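Local coordinates for protein titin (Homo sapiens, PDB 5JDD) that probably serves as a giant elastic scaffold of the muscle sarcomere, here as three immunoglobulin domains in tandem from its I-band spring, at residues 103-117 / 141-153. Sequence-based numbering, arbitrary orientation. Where two conformers were deposited one is given.
Sequences PETKTASFECEVSHF and QGKLHQLIIMNTS
Strands 108-114 and 144-149 pair antiparallel at the centre of the four-stranded sheet of the middle immunoglobulin domain, flanked by strands 93-95 and 136-141. Ala-108, Phe-110 and Cys-112 form hydrogen-bonded pairs with Ile-149, Leu-147 and His-145; Ile-149 N reaches Ala-108 O at 2.7 Å. These side chains face the core, where the edge of the Phe-110 ring meets Ile-149 CD1 (4.2 Å from CE2) and Tyr-160 of the facing sheet packs nearby. The His-145 ring turns its edge to Val-114 CG2, 3.7 Å from CD2. On the other face Glu-113 lays its CG against Leu-144 CD1 at 3.8 Å, while its carboxylate forms a salt bridge with Lys-95.

Beyond the strands, Lys-106 O is gripped from opposite faces of its plane by Thr-152 N and Thr-152 OG1, the latter at 2.9 Å. With OG1 set between its backbone N and carbonyl carbon (chi1 56°), Thr-152 sends CG2 against Ala-108 CB. At the far end Lys-143 lays its CG over the Phe-117 ring, 3.9 Å from the centroid, a CH-pi contact. This is the B-E strand pairing characteristic of an I-set immunoglobulin beta-sandwich.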
loop_
_atom_site.group_PDB
_atom_site.type_symbol
_atom_site.label_atom_id
_atom_site.label_comp_id
_atom_site.label_asym_id
_atom_site.label_seq_id
_atom_site.Cartn_x
_atom_site.Cartn_y
_atom_site.Cartn_z
ATOM N N PRO A 103 -14.313 -10.741 -2.794
ATOM C CA PRO A 103 -15.716 -10.562 -3.187
ATOM C C PRO A 103 -16.130 -9.101 -3.121
ATOM O O PRO A 103 -15.696 -8.380 -2.200
ATOM C CB PRO A 103 -16.487 -11.361 -2.130
ATOM C CG PRO A 103 -15.499 -12.381 -1.649
ATOM C CD PRO A 103 -14.157 -11.694 -1.681
ATOM N N GLU A 104 -16.972 -8.683 -4.062
ATOM C CA GLU A 104 -17.496 -7.323 -4.034
ATOM C C GLU A 104 -18.129 -7.022 -2.681
ATOM O O GLU A 104 -18.699 -7.910 -2.030
ATOM C CB GLU A 104 -18.479 -7.073 -5.181
ATOM C CG GLU A 104 -19.633 -8.034 -5.200
ATOM C CD GLU A 104 -20.591 -7.818 -6.372
ATOM O OE1 GLU A 104 -21.357 -8.751 -6.671
ATOM O OE2 GLU A 104 -20.606 -6.720 -6.980
ATOM N N THR A 105 -17.998 -5.752 -2.283
ATOM C CA THR A 105 -18.396 -5.191 -0.977
ATOM C C THR A 105 -17.404 -5.441 0.164
ATOM O O THR A 105 -17.468 -4.775 1.204
ATOM C CB THR A 105 -19.840 -5.563 -0.505
ATOM O OG1 THR A 105 -19.852 -6.886 0.053
ATOM C CG2 THR A 105 -20.861 -5.437 -1.646
ATOM N N LYS A 106 -16.483 -6.380 -0.018
ATOM C CA LYS A 106 -15.518 -6.659 1.043
ATOM C C LYS A 106 -14.242 -5.834 0.878
ATOM O O LYS A 106 -14.045 -5.169 -0.134
ATOM C CB LYS A 106 -15.218 -8.162 1.130
ATOM C CG LYS A 106 -16.461 -8.987 1.487
ATOM C CD LYS A 106 -16.118 -10.454 1.714
ATOM C CE LYS A 106 -15.334 -10.649 3.006
ATOM N NZ LYS A 106 -15.071 -12.110 3.257
ATOM N N THR A 107 -13.384 -5.877 1.888
ATOM C CA THR A 107 -12.177 -5.067 1.914
ATOM C C THR A 107 -11.008 -5.826 1.299
ATOM O O THR A 107 -10.830 -7.021 1.558
ATOM C CB THR A 107 -11.829 -4.706 3.364
ATOM O OG1 THR A 107 -12.914 -3.956 3.936
ATOM C CG2 THR A 107 -10.551 -3.891 3.436
ATOM N N ALA A 108 -10.221 -5.132 0.475
ATOM C CA ALA A 108 -9.015 -5.705 -0.113
ATOM C C ALA A 108 -7.810 -5.018 0.495
ATOM O O ALA A 108 -7.856 -3.840 0.833
ATOM C CB ALA A 108 -9.002 -5.509 -1.620
ATOM N N SER A 109 -6.713 -5.744 0.627
ATOM C CA SER A 109 -5.501 -5.109 1.103
ATOM C C SER A 109 -4.254 -5.601 0.387
ATOM O O SER A 109 -4.132 -6.764 -0.008
ATOM C CB SER A 109 -5.364 -5.247 2.617
ATOM O OG SER A 109 -5.228 -6.594 3.002
ATOM N N PHE A 110 -3.342 -4.658 0.179
ATOM C CA PHE A 110 -2.030 -4.950 -0.382
ATOM C C PHE A 110 -0.977 -4.506 0.602
ATOM O O PHE A 110 -1.143 -3.486 1.274
ATOM C CB PHE A 110 -1.805 -4.182 -1.692
ATOM C CG PHE A 110 -2.640 -4.676 -2.827
ATOM C CD1 PHE A 110 -2.274 -5.823 -3.522
ATOM C CD2 PHE A 110 -3.792 -4.006 -3.198
ATOM C CE1 PHE A 110 -3.053 -6.302 -4.570
ATOM C CE2 PHE A 110 -4.582 -4.473 -4.245
ATOM C CZ PHE A 110 -4.214 -5.622 -4.935
ATOM N N GLU A 111 0.119 -5.251 0.686
ATOM C CA GLU A 111 1.232 -4.842 1.526
ATOM C C GLU A 111 2.544 -5.174 0.863
ATOM O O GLU A 111 2.695 -6.228 0.247
ATOM C CB GLU A 111 1.221 -5.569 2.870
ATOM C CG GLU A 111 -0.038 -5.484 3.681
ATOM C CD GLU A 111 -0.047 -6.539 4.764
ATOM O OE1 GLU A 111 1.021 -6.761 5.375
ATOM O OE2 GLU A 111 -1.111 -7.159 4.979
ATOM N N CYS A 112 3.515 -4.295 1.051
ATOM C CA CYS A 112 4.888 -4.629 0.710
ATOM C C CYS A 112 5.812 -4.176 1.826
ATOM O O CYS A 112 5.396 -3.449 2.737
ATOM C CB CYS A 112 5.303 -3.991 -0.621
ATOM S SG CYS A 112 5.407 -2.170 -0.618
ATOM N N GLU A 113 7.069 -4.594 1.757
ATOM C CA GLU A 113 8.076 -4.135 2.704
ATOM C C GLU A 113 9.210 -3.529 1.907
ATOM O O GLU A 113 9.521 -4.004 0.809
ATOM C CB GLU A 113 8.557 -5.270 3.622
ATOM C CG GLU A 113 7.436 -5.778 4.542
ATOM C CD GLU A 113 7.786 -6.993 5.398
ATOM O OE1 GLU A 113 8.982 -7.305 5.601
ATOM O OE2 GLU A 113 6.830 -7.636 5.888
ATOM N N VAL A 114 9.777 -2.456 2.442
ATOM C CA VAL A 114 10.840 -1.725 1.785
ATOM C C VAL A 114 12.118 -1.747 2.628
ATOM O O VAL A 114 12.108 -2.141 3.795
ATOM C CB VAL A 114 10.405 -0.270 1.444
ATOM C CG1 VAL A 114 9.154 -0.283 0.555
ATOM C CG2 VAL A 114 10.154 0.531 2.714
ATOM N N SER A 115 13.212 -1.303 2.023
ATOM C CA SER A 115 14.549 -1.461 2.586
ATOM C C SER A 115 14.884 -0.497 3.723
ATOM O O SER A 115 15.792 -0.757 4.520
ATOM C CB SER A 115 15.574 -1.296 1.469
ATOM O OG SER A 115 15.394 -0.051 0.816
ATOM N N HIS A 116 14.178 0.629 3.779
ATOM C CA HIS A 116 14.518 1.700 4.712
ATOM C C HIS A 116 13.294 2.323 5.361
ATOM O O HIS A 116 12.196 2.304 4.802
ATOM C CB HIS A 116 15.307 2.794 3.981
ATOM C CG HIS A 116 16.654 2.348 3.524
ATOM N ND1 HIS A 116 16.853 1.667 2.341
ATOM C CD2 HIS A 116 17.871 2.466 4.101
ATOM C CE1 HIS A 116 18.139 1.387 2.211
ATOM N NE2 HIS A 116 18.778 1.861 3.267
ATOM N N PHE A 117 13.484 2.867 6.557
ATOM C CA PHE A 117 12.448 3.661 7.195
ATOM C C PHE A 117 12.273 4.994 6.483
ATOM O O PHE A 117 13.175 5.475 5.787
ATOM C CB PHE A 117 12.800 3.902 8.669
ATOM C CG PHE A 117 12.754 2.657 9.501
ATOM C CD1 PHE A 117 11.566 2.245 10.091
ATOM C CD2 PHE A 117 13.897 1.880 9.672
ATOM C CE1 PHE A 117 11.518 1.075 10.845
ATOM C CE2 PHE A 117 13.854 0.707 10.424
ATOM C CZ PHE A 117 12.665 0.308 11.016
ATOM N N GLN A 141 3.887 1.394 8.398
ATOM C CA GLN A 141 4.279 0.868 9.695
ATOM C C GLN A 141 5.756 0.511 9.636
ATOM O O GLN A 141 6.124 -0.643 9.379
ATOM C CB GLN A 141 3.413 -0.335 10.083
ATOM C CG GLN A 141 1.939 0.048 10.279
ATOM C CD GLN A 141 1.066 -1.096 10.755
ATOM O OE1 GLN A 141 1.556 -2.104 11.264
ATOM N NE2 GLN A 141 -0.242 -0.936 10.602
ATOM N N GLY A 142 6.605 1.508 9.864
ATOM C CA GLY A 142 8.043 1.302 9.746
ATOM C C GLY A 142 8.480 1.078 8.308
ATOM O O GLY A 142 8.444 1.998 7.494
ATOM N N LYS A 143 8.905 -0.146 8.005
ATOM C CA LYS A 143 9.280 -0.518 6.645
ATOM C C LYS A 143 8.134 -1.198 5.902
ATOM O O LYS A 143 8.297 -1.575 4.744
ATOM C CB LYS A 143 10.512 -1.425 6.654
ATOM C CG LYS A 143 11.750 -0.778 7.223
ATOM C CD LYS A 143 12.555 -1.854 7.946
ATOM C CE LYS A 143 13.947 -1.979 7.423
ATOM N NZ LYS A 143 14.653 -3.095 8.134
ATOM N N LEU A 144 6.993 -1.359 6.568
ATOM C CA LEU A 144 5.813 -1.981 5.965
ATOM C C LEU A 144 4.885 -0.920 5.385
ATOM O O LEU A 144 4.546 0.059 6.047
ATOM C CB LEU A 144 5.054 -2.820 7.003
ATOM C CG LEU A 144 3.744 -3.493 6.573
ATOM C CD1 LEU A 144 4.010 -4.683 5.686
ATOM C CD2 LEU A 144 2.921 -3.923 7.785
ATOM N N HIS A 145 4.462 -1.124 4.147
ATOM C CA HIS A 145 3.539 -0.208 3.491
ATOM C C HIS A 145 2.291 -0.946 3.077
ATOM O O HIS A 145 2.366 -2.014 2.475
ATOM C CB HIS A 145 4.206 0.433 2.276
ATOM C CG HIS A 145 5.223 1.461 2.647
ATOM N ND1 HIS A 145 4.933 2.807 2.699
ATOM C CD2 HIS A 145 6.515 1.336 3.048
ATOM C CE1 HIS A 145 6.009 3.469 3.090
ATOM N NE2 HIS A 145 6.981 2.598 3.302
ATOM N N GLN A 146 1.136 -0.368 3.397
ATOM C CA GLN A 146 -0.135 -1.028 3.138
ATOM C C GLN A 146 -1.137 -0.113 2.437
ATOM O O GLN A 146 -1.213 1.090 2.718
ATOM C CB GLN A 146 -0.723 -1.550 4.456
ATOM C CG GLN A 146 -2.008 -2.341 4.306
ATOM C CD GLN A 146 -2.559 -2.801 5.641
ATOM O OE1 GLN A 146 -2.352 -2.153 6.669
ATOM N NE2 GLN A 146 -3.265 -3.922 5.633
ATOM N N LEU A 147 -1.906 -0.708 1.526
ATOM C CA LEU A 147 -3.033 -0.051 0.868
ATOM C C LEU A 147 -4.267 -0.876 1.178
ATOM O O LEU A 147 -4.325 -2.068 0.867
ATOM C CB LEU A 147 -2.828 0.014 -0.647
ATOM C CG LEU A 147 -4.016 0.564 -1.456
ATOM C CD1 LEU A 147 -4.229 2.035 -1.140
ATOM C CD2 LEU A 147 -3.787 0.393 -2.949
ATOM N N ILE A 148 -5.245 -0.249 1.821
ATOM C CA ILE A 148 -6.503 -0.914 2.133
ATOM C C ILE A 148 -7.613 -0.298 1.286
ATOM O O ILE A 148 -7.785 0.928 1.267
ATOM C CB ILE A 148 -6.828 -0.797 3.618
ATOM C CG1 ILE A 148 -5.725 -1.475 4.434
ATOM C CG2 ILE A 148 -8.175 -1.424 3.929
ATOM C CD1 ILE A 148 -5.600 -0.951 5.838
ATOM N N ILE A 149 -8.322 -1.150 0.551
ATOM C CA ILE A 149 -9.383 -0.701 -0.349
ATOM C C ILE A 149 -10.723 -1.147 0.200
ATOM O O ILE A 149 -11.019 -2.342 0.253
ATOM C CB ILE A 149 -9.186 -1.255 -1.773
ATOM C CG1 ILE A 149 -7.789 -0.908 -2.291
ATOM C CG2 ILE A 149 -10.229 -0.687 -2.725
ATOM C CD1 ILE A 149 -7.471 -1.544 -3.626
ATOM N N MET A 150 -11.536 -0.178 0.607
ATOM C CA MET A 150 -12.820 -0.475 1.235
ATOM C C MET A 150 -13.935 -0.670 0.222
ATOM O O MET A 150 -13.897 -0.113 -0.872
ATOM C CB MET A 150 -13.228 0.674 2.166
ATOM C CG MET A 150 -12.188 1.100 3.183
ATOM S SD MET A 150 -11.746 -0.228 4.304
ATOM C CE MET A 150 -13.341 -0.601 5.029
ATOM N N ASN A 151 -14.925 -1.469 0.607
ATOM C CA ASN A 151 -16.169 -1.605 -0.153
ATOM C C ASN A 151 -15.918 -1.837 -1.638
ATOM O O ASN A 151 -16.361 -1.061 -2.489
ATOM C CB ASN A 151 -17.059 -0.373 0.053
ATOM C CG ASN A 151 -18.452 -0.557 -0.525
ATOM O OD1 ASN A 151 -18.931 -1.684 -0.684
ATOM N ND2 ASN A 151 -19.105 0.552 -0.854
ATOM N N THR A 152 -15.200 -2.910 -1.949
ATOM C CA THR A 152 -14.775 -3.142 -3.326
ATOM C C THR A 152 -15.935 -3.319 -4.294
ATOM O O THR A 152 -17.007 -3.838 -3.950
ATOM C CB THR A 152 -13.836 -4.348 -3.467
ATOM O OG1 THR A 152 -14.471 -5.517 -2.932
ATOM C CG2 THR A 152 -12.507 -4.083 -2.745
ATOM N N SER A 153 -15.698 -2.873 -5.522
ATOM C CA SER A 153 -16.627 -3.104 -6.620
ATOM C C SER A 153 -15.819 -3.465 -7.855
ATOM O O SER A 153 -14.582 -3.405 -7.833
ATOM C CB SER A 153 -17.467 -1.853 -6.866
ATOM O OG SER A 153 -16.657 -0.804 -7.367
HETATM O O HOH W 1 -15.353 -3.021 2.894
HETATM O O HOH W 2 -19.217 -2.789 1.978
HETATM O O HOH W 3 9.461 3.081 4.977
#